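Local coordinates for protein SorB (Sorangium cellulosum, PDB 6B2V) that forms a pyran ring in the growing polyketide as the pyran synthase domain of module nine of the sorangicin assembly line, at residues Q26-E34 / A66-E76; S81-S92 / V124-D133. One frame throughout, in Å; residues are numbered along the deposited sequence.

How the interactions relate
Both interactions lie in the N-terminal hotdog fold of this dehydratase-like domain, a region predicted from its sequence. Their centres are about 13 Å apart. Along the chain they come in series. Interaction 1 closes with helix 64-77, and strand 82-90 then opens interaction 2. In interaction 1 the N-terminal loop packs on the helix. In interaction 2 strand 82-90 pairs with strand 123-132 in the sheet that the helix lies against. The two contacts touch directly: Tyr-67 meets His-125 and Trp-90, Leu-68 meets Ile-85, and Ala-75 meets Ile-82. The helix is thus held between the loop and the sheet.

Interaction 1. Residues Q26-E34 / A66-E76; sequences QRHPLVHRE and AYLEMARAAAE
His-28 lies against helix 64-77, with one ring face on Ala-73. The CB of Ala-73 sits 3.5 Å from the ring centroid, almost on the ring normal, a CH-pi contact. Pro-29 CD covers the opposite face near the rim. His-28 NE2 donates to Glu-69 OE2 at 2.8 Å, nearly straight at 167° and close to the ring plane, meeting the oxygen on its anti side. On the other nitrogen, ND1 accepts from Leu-30 N, which fixes the ring's rotation. Glu-69 reaches the histidine because its chain bends at chi2 (71°). Arg-72 grips the same carboxylate side-on, with NE on OE1 and NH2 on OE2, both from above the carboxylate plane. Leu-204 and Leu-205 add backbone N-H bonds to it.

This is the hotdog layout, in which a helix is wrapped by the sheet; here the loop leading to strand 33-35 covers one flank of that helix. A type I turn, His-28 to Val-31, presents Leu-30 and Val-31 to it. Leu-30 CD1 lies 3.5 Å from Ala-66 O, and its CB packs on Met-70 CB. Val-31 uses its CG2 branch alone, 3.8 Å from Ala-73 CB. Leu-30 O is buried beside Met-70 CE and has no hydrogen-bonding partner.

The N-terminal end is looser and solvent-exposed. Gln-26 NE2 stays 3.9 Å from Glu-76 OE2, with amide and carboxylate planes 73° apart. A water lies between them, 2.7 Å from Glu-76 OE2 and also near Gln-26 OE1; a second binds Ala-73 O and, weakly, Gln-26 OE1. Arg-72 NH1 bridges to Glu-76 OE2 at 3.0 Å.

Interaction 2. Residues S81-S92 / V124-D133; sequences SIAGIRNALWIS and VHARGLLVFD
Ile-85 and Leu-130 lie side by side on one face of an antiparallel strand pair in the N-terminal hotdog fold. Ile-85 CG1 meets Leu-130 CD2 at 3.9 Å, and Ile-82 CG2 reaches the same methyl. This face turns to helix 64-77. Trp-90 and Ala-126 continue it, and Trp-90 NE1 bonds to Ala-64 O.

On the other face, Arg-86 runs past Val-131, its CG 3.8 Å from CG2. Its chain bends at chi3 (57°), and NH1 comes near Leu-129 CD1. Arg-127 has CG wedged between its backbone N and carbonyl carbon (chi1 78°), then extends to NE. Leu-89 CD2 sits over the centre of one guanidinium face, 3.6 Å from Arg-127 CZ. A water in the guanidinium plane links Arg-127 NE to Asn-87 O.

Ala-83 and Gly-84 face Val-131 in a classic bulge. The register shifts again between Arg-86 and Leu-89. Val-131 O accepts from Ala-83 N and, weakly, from Gly-84 N. At one end Asp-133 N donates to Ser-81 O. At the other, His-125 NE2 bonds to Ser-120 OG. His-125 ND1 donates to Ser-92 O, which lies 2.9 Å away in the ring plane, while ND1 stands 51° above the Ser-92 carbonyl plane.

Interaction 1. Residues Q26-E34 / A66-E76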
# COMPACT_ATOMS: atom_id res chain seq x y z
N GLN A 26 -6.78 -15.70 -15.44
CA GLN A 26 -6.81 -15.78 -13.97
C GLN A 26 -7.66 -14.69 -13.39
O GLN A 26 -7.40 -13.57 -13.64
CB GLN A 26 -5.39 -15.64 -13.40
CG GLN A 26 -5.38 -15.57 -11.89
CD GLN A 26 -4.24 -14.73 -11.29
OE1 GLN A 26 -4.45 -13.92 -10.37
NE2 GLN A 26 -3.02 -14.92 -11.81
N ARG A 27 -8.71 -15.03 -12.66
CA ARG A 27 -9.56 -14.01 -12.08
C ARG A 27 -8.89 -13.13 -11.03
O ARG A 27 -8.22 -13.61 -10.19
CB ARG A 27 -10.75 -14.73 -11.45
CG ARG A 27 -11.70 -13.87 -10.67
CD ARG A 27 -12.65 -14.68 -9.78
NE ARG A 27 -12.10 -15.15 -8.52
CZ ARG A 27 -11.93 -14.42 -7.42
NH1 ARG A 27 -12.20 -13.13 -7.40
NH2 ARG A 27 -11.48 -14.99 -6.33
N HIS A 28 -9.08 -11.83 -11.12
CA HIS A 28 -8.58 -10.94 -10.09
C HIS A 28 -9.57 -9.82 -9.94
O HIS A 28 -10.00 -9.29 -10.91
CB HIS A 28 -7.21 -10.45 -10.46
CG HIS A 28 -6.55 -9.71 -9.35
ND1 HIS A 28 -6.83 -8.40 -9.08
CD2 HIS A 28 -5.62 -10.08 -8.45
CE1 HIS A 28 -6.12 -8.00 -8.05
NE2 HIS A 28 -5.37 -9.00 -7.66
N PRO A 29 -9.86 -9.38 -8.74
CA PRO A 29 -10.87 -8.34 -8.55
C PRO A 29 -10.55 -7.02 -9.24
O PRO A 29 -11.41 -6.24 -9.46
CB PRO A 29 -10.88 -8.14 -7.05
CG PRO A 29 -10.44 -9.45 -6.52
CD PRO A 29 -9.42 -9.94 -7.45
N LEU A 30 -9.28 -6.77 -9.46
CA LEU A 30 -8.88 -5.50 -10.04
C LEU A 30 -8.46 -5.52 -11.50
O LEU A 30 -8.13 -4.52 -12.03
CB LEU A 30 -7.81 -4.82 -9.18
CG LEU A 30 -8.04 -4.78 -7.68
CD1 LEU A 30 -6.80 -4.23 -7.02
CD2 LEU A 30 -9.25 -3.97 -7.29
N VAL A 31 -8.38 -6.69 -12.09
CA VAL A 31 -8.01 -6.80 -13.47
C VAL A 31 -9.00 -7.70 -14.18
O VAL A 31 -8.95 -8.86 -14.01
CB VAL A 31 -6.64 -7.44 -13.58
CG1 VAL A 31 -6.25 -7.59 -15.02
CG2 VAL A 31 -5.63 -6.60 -12.84
N HIS A 32 -9.89 -7.13 -14.96
CA HIS A 32 -10.90 -7.92 -15.64
C HIS A 32 -10.64 -8.35 -17.07
O HIS A 32 -11.08 -9.38 -17.47
CB HIS A 32 -12.23 -7.21 -15.56
CG HIS A 32 -12.65 -6.84 -14.18
ND1 HIS A 32 -13.65 -5.94 -13.91
CD2 HIS A 32 -12.21 -7.27 -12.98
CE1 HIS A 32 -13.80 -5.82 -12.62
NE2 HIS A 32 -12.93 -6.62 -12.02
N ARG A 33 -9.95 -7.54 -17.86
CA ARG A 33 -9.72 -7.93 -19.24
C ARG A 33 -8.46 -7.29 -19.79
O ARG A 33 -7.97 -6.29 -19.27
CB ARG A 33 -10.98 -7.69 -20.08
CG ARG A 33 -11.36 -6.23 -20.23
CD ARG A 33 -12.66 -6.07 -20.99
NE ARG A 33 -13.02 -4.67 -21.18
CZ ARG A 33 -13.64 -3.92 -20.27
NH1 ARG A 33 -13.98 -4.44 -19.10
NH2 ARG A 33 -13.92 -2.65 -20.53
N GLU A 34 -7.93 -7.89 -20.85
CA GLU A 34 -6.80 -7.33 -21.55
C GLU A 34 -7.38 -6.46 -22.67
O GLU A 34 -8.33 -6.81 -23.28
CB GLU A 34 -5.81 -8.37 -22.07
CG GLU A 34 -4.64 -7.72 -22.78
CD GLU A 34 -3.39 -8.54 -22.93
OE1 GLU A 34 -3.36 -9.67 -22.54
OE2 GLU A 34 -2.45 -8.00 -23.43
N ALA A 66 -4.37 -0.21 -3.40
CA ALA A 66 -5.02 -1.03 -4.41
C ALA A 66 -4.42 -0.84 -5.79
O ALA A 66 -4.48 -1.71 -6.58
CB ALA A 66 -6.52 -0.86 -4.43
N TYR A 67 -3.86 0.33 -6.06
CA TYR A 67 -3.21 0.55 -7.34
C TYR A 67 -1.99 -0.31 -7.49
O TYR A 67 -1.64 -0.71 -8.56
CB TYR A 67 -2.84 2.03 -7.52
CG TYR A 67 -4.01 3.01 -7.61
CD1 TYR A 67 -4.72 3.14 -8.76
CD2 TYR A 67 -4.29 3.85 -6.59
CE1 TYR A 67 -5.76 4.03 -8.85
CE2 TYR A 67 -5.32 4.73 -6.66
CZ TYR A 67 -6.05 4.83 -7.78
OH TYR A 67 -7.04 5.75 -7.82
N LEU A 68 -1.28 -0.51 -6.39
CA LEU A 68 -0.09 -1.31 -6.39
C LEU A 68 -0.47 -2.74 -6.69
O LEU A 68 0.17 -3.38 -7.43
CB LEU A 68 0.64 -1.26 -5.05
CG LEU A 68 1.14 0.12 -4.61
CD1 LEU A 68 1.76 0.09 -3.25
CD2 LEU A 68 2.11 0.72 -5.61
N GLU A 69 -1.51 -3.19 -6.05
CA GLU A 69 -2.00 -4.55 -6.30
C GLU A 69 -2.49 -4.72 -7.75
O GLU A 69 -2.28 -5.70 -8.35
CB GLU A 69 -3.09 -4.94 -5.28
CG GLU A 69 -3.81 -6.27 -5.52
CD GLU A 69 -2.97 -7.51 -5.28
OE1 GLU A 69 -1.92 -7.43 -4.74
OE2 GLU A 69 -3.44 -8.56 -5.65
N MET A 70 -3.16 -3.72 -8.28
CA MET A 70 -3.63 -3.77 -9.64
C MET A 70 -2.48 -3.86 -10.64
O MET A 70 -2.51 -4.65 -11.53
CB MET A 70 -4.52 -2.56 -9.96
CG MET A 70 -5.12 -2.62 -11.34
SD MET A 70 -6.10 -1.11 -11.62
CE MET A 70 -6.85 -1.49 -13.20
N ALA A 71 -1.47 -3.04 -10.44
CA ALA A 71 -0.34 -3.08 -11.32
C ALA A 71 0.38 -4.43 -11.27
O ALA A 71 0.72 -4.95 -12.26
CB ALA A 71 0.63 -1.99 -10.97
N ARG A 72 0.58 -4.96 -10.08
CA ARG A 72 1.19 -6.25 -9.92
C ARG A 72 0.33 -7.34 -10.55
O ARG A 72 0.84 -8.19 -11.22
CB ARG A 72 1.37 -6.58 -8.44
CG ARG A 72 2.04 -7.92 -8.11
CD ARG A 72 1.53 -8.48 -6.77
NE ARG A 72 0.13 -8.81 -6.75
CZ ARG A 72 -0.42 -9.82 -7.38
NH1 ARG A 72 0.32 -10.63 -8.09
NH2 ARG A 72 -1.69 -10.03 -7.30
N ALA A 73 -0.97 -7.30 -10.32
CA ALA A 73 -1.85 -8.29 -10.88
C ALA A 73 -1.84 -8.23 -12.40
O ALA A 73 -1.88 -9.24 -13.04
CB ALA A 73 -3.23 -8.11 -10.34
N ALA A 74 -1.78 -7.04 -12.96
CA ALA A 74 -1.74 -6.91 -14.42
C ALA A 74 -0.45 -7.50 -14.99
O ALA A 74 -0.46 -8.11 -16.01
CB ALA A 74 -1.93 -5.47 -14.84
N ALA A 75 0.65 -7.25 -14.33
CA ALA A 75 1.90 -7.80 -14.74
C ALA A 75 1.88 -9.33 -14.64
O ALA A 75 2.42 -9.98 -15.49
CB ALA A 75 3.04 -7.22 -13.94
N GLU A 76 1.25 -9.87 -13.60
CA GLU A 76 1.13 -11.33 -13.43
C GLU A 76 0.29 -11.89 -14.55
O GLU A 76 0.56 -12.94 -15.03
CB GLU A 76 0.56 -11.75 -12.05
CG GLU A 76 0.77 -13.19 -11.70
CD GLU A 76 0.59 -13.53 -10.23
OE1 GLU A 76 1.39 -14.29 -9.71
OE2 GLU A 76 -0.34 -13.05 -9.65
O HOH W 1 -3.63 -11.33 -12.30
O HOH W 2 -2.85 -12.14 -9.52

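Interaction 2. Residues S81-S92 / V124-D133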
# COMPACT_ATOMS: atom_id res chain seq x y z
N SER A 81 7.07 -11.83 -13.87
CA SER A 81 7.39 -12.21 -12.53
C SER A 81 7.91 -10.98 -11.78
O SER A 81 8.93 -10.50 -12.06
CB SER A 81 8.43 -13.34 -12.58
OG SER A 81 8.72 -13.84 -11.32
N ILE A 82 7.17 -10.55 -10.78
CA ILE A 82 7.46 -9.30 -10.12
C ILE A 82 8.04 -9.43 -8.74
O ILE A 82 7.50 -10.11 -7.94
CB ILE A 82 6.15 -8.50 -10.00
CG1 ILE A 82 5.47 -8.31 -11.35
CG2 ILE A 82 6.32 -7.17 -9.31
CD1 ILE A 82 6.32 -7.69 -12.38
N ALA A 83 9.15 -8.77 -8.52
CA ALA A 83 9.82 -8.73 -7.25
C ALA A 83 9.39 -7.58 -6.38
O ALA A 83 9.53 -7.62 -5.21
CB ALA A 83 11.32 -8.64 -7.48
N GLY A 84 8.90 -6.54 -7.02
CA GLY A 84 8.51 -5.37 -6.30
C GLY A 84 8.15 -4.21 -7.19
O GLY A 84 8.04 -4.37 -8.35
N ILE A 85 7.95 -3.07 -6.54
CA ILE A 85 7.59 -1.82 -7.16
C ILE A 85 8.52 -0.71 -6.69
O ILE A 85 8.85 -0.66 -5.60
CB ILE A 85 6.11 -1.47 -6.91
CG1 ILE A 85 5.22 -2.34 -7.78
CG2 ILE A 85 5.77 -0.02 -7.23
CD1 ILE A 85 3.76 -2.28 -7.46
N ARG A 86 8.95 0.13 -7.60
CA ARG A 86 9.80 1.25 -7.26
C ARG A 86 9.19 2.55 -7.78
O ARG A 86 8.47 2.55 -8.71
CB ARG A 86 11.22 1.12 -7.84
CG ARG A 86 12.12 0.19 -7.06
CD ARG A 86 13.52 0.03 -7.61
NE ARG A 86 14.12 1.30 -7.71
CZ ARG A 86 14.48 1.84 -8.84
NH1 ARG A 86 14.32 1.19 -9.96
NH2 ARG A 86 14.99 3.04 -8.85
N ASN A 87 9.50 3.62 -7.09
CA ASN A 87 9.08 4.93 -7.54
C ASN A 87 7.61 5.09 -7.84
O ASN A 87 7.24 5.60 -8.84
CB ASN A 87 9.92 5.34 -8.75
CG ASN A 87 11.37 5.41 -8.44
OD1 ASN A 87 11.77 5.66 -7.35
ND2 ASN A 87 12.16 5.24 -9.43
N ALA A 88 6.78 4.65 -6.91
CA ALA A 88 5.37 4.79 -7.04
C ALA A 88 4.96 6.22 -6.69
O ALA A 88 5.55 6.83 -5.87
CB ALA A 88 4.66 3.81 -6.14
N LEU A 89 3.99 6.70 -7.45
CA LEU A 89 3.42 8.00 -7.31
C LEU A 89 1.93 7.91 -7.43
O LEU A 89 1.44 7.18 -8.18
CB LEU A 89 3.97 8.95 -8.40
CG LEU A 89 3.36 10.33 -8.60
CD1 LEU A 89 3.75 11.20 -7.43
CD2 LEU A 89 3.88 10.90 -9.91
N TRP A 90 1.25 8.69 -6.62
CA TRP A 90 -0.18 8.74 -6.68
C TRP A 90 -0.58 10.18 -7.04
O TRP A 90 -0.14 11.10 -6.44
CB TRP A 90 -0.81 8.30 -5.37
CG TRP A 90 -0.66 6.82 -5.10
CD1 TRP A 90 -1.49 5.85 -5.46
CD2 TRP A 90 0.41 6.20 -4.40
NE1 TRP A 90 -1.02 4.63 -5.05
CE2 TRP A 90 0.16 4.84 -4.41
CE3 TRP A 90 1.57 6.66 -3.82
CZ2 TRP A 90 1.01 3.96 -3.81
CZ3 TRP A 90 2.38 5.82 -3.25
CH2 TRP A 90 2.09 4.46 -3.22
N ILE A 91 -1.41 10.31 -8.04
CA ILE A 91 -1.82 11.61 -8.56
C ILE A 91 -3.26 12.02 -8.24
O ILE A 91 -3.48 12.60 -7.24
CB ILE A 91 -1.52 11.67 -10.05
CG1 ILE A 91 -0.07 11.28 -10.31
CG2 ILE A 91 -1.70 13.08 -10.58
CD1 ILE A 91 0.15 9.86 -10.74
N SER A 92 -4.22 11.66 -9.03
CA SER A 92 -5.59 12.07 -8.78
C SER A 92 -6.37 11.00 -8.04
O SER A 92 -6.25 9.90 -8.37
CB SER A 92 -6.33 12.31 -10.09
OG SER A 92 -5.77 13.36 -10.77
N VAL A 124 -4.85 10.74 -14.64
CA VAL A 124 -3.89 9.76 -14.24
C VAL A 124 -3.97 9.64 -12.72
O VAL A 124 -4.02 10.59 -12.02
CB VAL A 124 -2.51 10.12 -14.71
CG1 VAL A 124 -1.47 9.17 -14.14
CG2 VAL A 124 -2.49 10.12 -16.22
N HIS A 125 -4.06 8.41 -12.25
CA HIS A 125 -4.20 8.15 -10.81
C HIS A 125 -2.96 7.64 -10.10
O HIS A 125 -2.70 7.99 -8.99
CB HIS A 125 -5.36 7.18 -10.58
CG HIS A 125 -6.65 7.63 -11.19
ND1 HIS A 125 -7.36 8.69 -10.71
CD2 HIS A 125 -7.32 7.21 -12.28
CE1 HIS A 125 -8.41 8.89 -11.46
NE2 HIS A 125 -8.41 8.01 -12.43
N ALA A 126 -2.18 6.84 -10.81
CA ALA A 126 -1.00 6.28 -10.27
C ALA A 126 -0.01 5.88 -11.36
O ALA A 126 -0.40 5.58 -12.42
CB ALA A 126 -1.36 5.05 -9.45
N ARG A 127 1.25 5.86 -11.00
CA ARG A 127 2.30 5.38 -11.85
C ARG A 127 3.45 4.87 -11.02
O ARG A 127 3.56 5.10 -9.88
CB ARG A 127 2.79 6.45 -12.80
CG ARG A 127 3.70 7.45 -12.15
CD ARG A 127 4.25 8.43 -13.12
NE ARG A 127 5.45 9.03 -12.61
CZ ARG A 127 5.79 10.27 -12.86
NH1 ARG A 127 4.98 10.99 -13.60
NH2 ARG A 127 6.90 10.76 -12.37
N GLY A 128 4.29 4.11 -11.66
CA GLY A 128 5.44 3.57 -11.02
C GLY A 128 6.19 2.58 -11.87
O GLY A 128 5.91 2.47 -13.02
N LEU A 129 7.09 1.85 -11.23
CA LEU A 129 7.91 0.88 -11.92
C LEU A 129 7.75 -0.51 -11.32
O LEU A 129 7.90 -0.66 -10.18
CB LEU A 129 9.37 1.24 -11.78
CG LEU A 129 9.90 2.54 -12.35
CD1 LEU A 129 11.32 2.77 -11.90
CD2 LEU A 129 9.83 2.53 -13.86
N LEU A 130 7.46 -1.48 -12.14
CA LEU A 130 7.40 -2.85 -11.71
C LEU A 130 8.77 -3.47 -11.94
O LEU A 130 9.25 -3.45 -13.03
CB LEU A 130 6.33 -3.59 -12.49
CG LEU A 130 4.89 -3.26 -12.16
CD1 LEU A 130 4.03 -3.33 -13.38
CD2 LEU A 130 4.29 -4.19 -11.14
N VAL A 131 9.37 -4.00 -10.88
CA VAL A 131 10.68 -4.57 -10.92
C VAL A 131 10.58 -6.08 -11.04
O VAL A 131 9.98 -6.72 -10.23
CB VAL A 131 11.41 -4.27 -9.62
CG1 VAL A 131 12.81 -4.83 -9.63
CG2 VAL A 131 11.41 -2.77 -9.34
N PHE A 132 11.21 -6.58 -12.08
CA PHE A 132 11.20 -7.96 -12.40
C PHE A 132 12.14 -8.72 -11.51
O PHE A 132 13.03 -8.21 -10.94
CB PHE A 132 11.67 -8.15 -13.84
CG PHE A 132 10.64 -7.87 -14.90
CD1 PHE A 132 9.41 -7.40 -14.59
CD2 PHE A 132 10.94 -8.06 -16.22
CE1 PHE A 132 8.49 -7.15 -15.56
CE2 PHE A 132 10.03 -7.84 -17.20
CZ PHE A 132 8.79 -7.38 -16.88
N ASP A 133 11.90 -10.00 -11.43
CA ASP A 133 12.76 -10.90 -10.71
C ASP A 133 14.11 -11.05 -11.42
O ASP A 133 15.04 -11.42 -10.81
CB ASP A 133 12.10 -12.25 -10.51
CG ASP A 133 11.16 -12.28 -9.39
OD1 ASP A 133 11.44 -11.76 -8.34
OD2 ASP A 133 10.12 -12.87 -9.52
O HOH W 3 7.17 7.73 -10.67
O HOH W 4 -4.58 8.26 -6.76
O HOH W 5 -4.20 13.38 -13.32